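Local coordinates for protein pentafunctional AROM polypeptide (Schizosaccharomyces pombe, PDB 5SWV) that probably catalyses five steps of the shikimate pathway, with its dehydroquinate dehydratase and shikimate dehydrogenase parts responsible for two of them, at residues V333-P338 with D350-R355. Residues are numbered along the deposited sequence; the frame is centred on the assembly and turned at random.
Sequences VNTIIP and DNTDWR
The carboxamide of Asn334 bonds to Thr352 and Asp353 through both its oxygen and its nitrogen. Its OD1 accepts from Thr352 N at 2.9 Å, in a nearly straight bond (166° at the hydrogen). Thr335 OG1 donates to the same Asn334 OD1 at 2.7 Å. The two donors come from opposite faces of the amide, and neither lies in its plane. Asn334 ND2 donates a hydrogen bond to Thr352 OG1 at 2.9 Å, almost within the amide plane. A second, weak bond runs from Asn334 ND2 to Asp353 OD1, whose carboxylate is turned 77° from the amide. The other oxygen of Asp353 forms a salt bridge with Lys313. With CG of Asn334 held between its backbone N and carbonyl carbon (chi1 84°), the amide reaches Thr352. Three hydrogen bonds and one weak one limit the rotation of this buried amide. Thr352 OG1 also bonds to Gln507 and Ser511 of helix 500-516.

Next to this amide, Asn334 N and Thr335 N both donate to Asp350 O, each at 3.0 Å. Asp350 N returns a straighter bond to Thr335 O at 2.7 Å. Two residues facing one make a classic beta bulge at the end of the antiparallel pair 335-340 and 345-350. Beyond it, Asn351 OD1 accepts from Asp353 N at 3.1 Å, a capping bond on the turn that leads into helix 353-364. Asn351 ND2 hydrogen-bonds to Ala332 O. The contact therefore joins a bulged strand end to the capped turn before a helix, where the mixed sheet of the shikimate dehydrogenase substrate-binding domain gives way to the helix that follows.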
# COMPACT_ATOMS: atom_id res chain seq x y z
N VAL A 333 14.89 10.36 -12.65
CA VAL A 333 14.53 8.97 -12.42
C VAL A 333 15.40 8.39 -11.31
O VAL A 333 16.61 8.52 -11.38
CB VAL A 333 14.70 8.17 -13.72
CG1 VAL A 333 14.68 6.66 -13.48
CG2 VAL A 333 13.58 8.53 -14.69
N ASN A 334 14.78 7.79 -10.29
CA ASN A 334 15.50 6.90 -9.35
C ASN A 334 15.05 5.43 -9.35
O ASN A 334 15.56 4.64 -8.57
CB ASN A 334 15.41 7.45 -7.92
CG ASN A 334 14.13 7.06 -7.20
OD1 ASN A 334 13.15 6.61 -7.81
ND2 ASN A 334 14.13 7.22 -5.88
N THR A 335 14.06 5.08 -10.17
CA THR A 335 13.48 3.74 -10.18
C THR A 335 13.15 3.34 -11.60
O THR A 335 12.21 3.88 -12.17
CB THR A 335 12.20 3.68 -9.33
OG1 THR A 335 12.53 3.96 -7.97
CG2 THR A 335 11.55 2.32 -9.41
N ILE A 336 13.90 2.40 -12.14
CA ILE A 336 13.69 1.87 -13.48
C ILE A 336 12.89 0.57 -13.40
O ILE A 336 13.32 -0.38 -12.76
CB ILE A 336 15.05 1.61 -14.16
CG1 ILE A 336 15.82 2.94 -14.28
CG2 ILE A 336 14.86 0.95 -15.53
CD1 ILE A 336 17.23 2.82 -14.84
N ILE A 337 11.75 0.55 -14.08
CA ILE A 337 10.82 -0.58 -14.05
C ILE A 337 10.72 -1.20 -15.44
O ILE A 337 10.30 -0.53 -16.38
CB ILE A 337 9.41 -0.13 -13.63
CG1 ILE A 337 9.44 0.61 -12.29
CG2 ILE A 337 8.44 -1.31 -13.58
CD1 ILE A 337 8.32 1.60 -12.14
N PRO A 338 11.09 -2.47 -15.58
CA PRO A 338 10.91 -3.16 -16.86
C PRO A 338 9.50 -3.74 -16.99
O PRO A 338 8.92 -4.19 -16.01
CB PRO A 338 11.96 -4.26 -16.81
CG PRO A 338 12.12 -4.55 -15.35
CD PRO A 338 11.66 -3.37 -14.56
N ASP A 350 10.52 5.89 -12.89
CA ASP A 350 9.73 6.56 -11.88
C ASP A 350 10.70 7.20 -10.89
O ASP A 350 11.92 7.04 -10.99
CB ASP A 350 8.79 5.56 -11.18
CG ASP A 350 7.53 6.23 -10.56
OD1 ASP A 350 7.56 7.43 -10.20
OD2 ASP A 350 6.49 5.55 -10.42
N ASN A 351 10.13 7.94 -9.95
CA ASN A 351 10.87 8.69 -8.97
C ASN A 351 10.14 8.57 -7.65
O ASN A 351 9.06 9.14 -7.49
CB ASN A 351 10.91 10.15 -9.43
CG ASN A 351 11.92 10.96 -8.67
OD1 ASN A 351 11.93 10.99 -7.44
ND2 ASN A 351 12.79 11.61 -9.40
N THR A 352 10.71 7.82 -6.73
CA THR A 352 10.14 7.65 -5.39
C THR A 352 10.73 8.57 -4.33
O THR A 352 10.36 8.46 -3.17
CB THR A 352 10.32 6.22 -4.89
OG1 THR A 352 11.70 5.91 -4.91
CG2 THR A 352 9.57 5.25 -5.75
N ASP A 353 11.63 9.48 -4.70
CA ASP A 353 12.23 10.38 -3.70
C ASP A 353 11.17 11.09 -2.86
O ASP A 353 11.24 11.09 -1.63
CB ASP A 353 13.20 11.38 -4.35
CG ASP A 353 14.53 10.72 -4.82
OD1 ASP A 353 14.92 9.64 -4.30
OD2 ASP A 353 15.19 11.29 -5.73
N TRP A 354 10.15 11.64 -3.51
CA TRP A 354 9.03 12.27 -2.79
C TRP A 354 8.28 11.34 -1.82
O TRP A 354 7.77 11.79 -0.80
CB TRP A 354 8.03 12.90 -3.77
CG TRP A 354 7.16 11.95 -4.51
CD1 TRP A 354 7.49 11.23 -5.62
CD2 TRP A 354 5.81 11.60 -4.19
NE1 TRP A 354 6.43 10.45 -6.01
CE2 TRP A 354 5.38 10.67 -5.16
CE3 TRP A 354 4.92 11.99 -3.18
CZ2 TRP A 354 4.10 10.13 -5.17
CZ3 TRP A 354 3.64 11.46 -3.17
CH2 TRP A 354 3.25 10.53 -4.17
N ARG A 355 8.21 10.05 -2.16
CA ARG A 355 7.51 9.08 -1.34
C ARG A 355 8.15 8.96 0.04
O ARG A 355 7.46 8.74 1.03
CB ARG A 355 7.46 7.72 -2.03
CG ARG A 355 6.67 7.70 -3.33
CD ARG A 355 5.16 7.84 -3.11
NE ARG A 355 4.78 6.77 -2.22
CZ ARG A 355 4.61 5.51 -2.59
NH1 ARG A 355 4.69 5.13 -3.86
NH2 ARG A 355 4.32 4.61 -1.67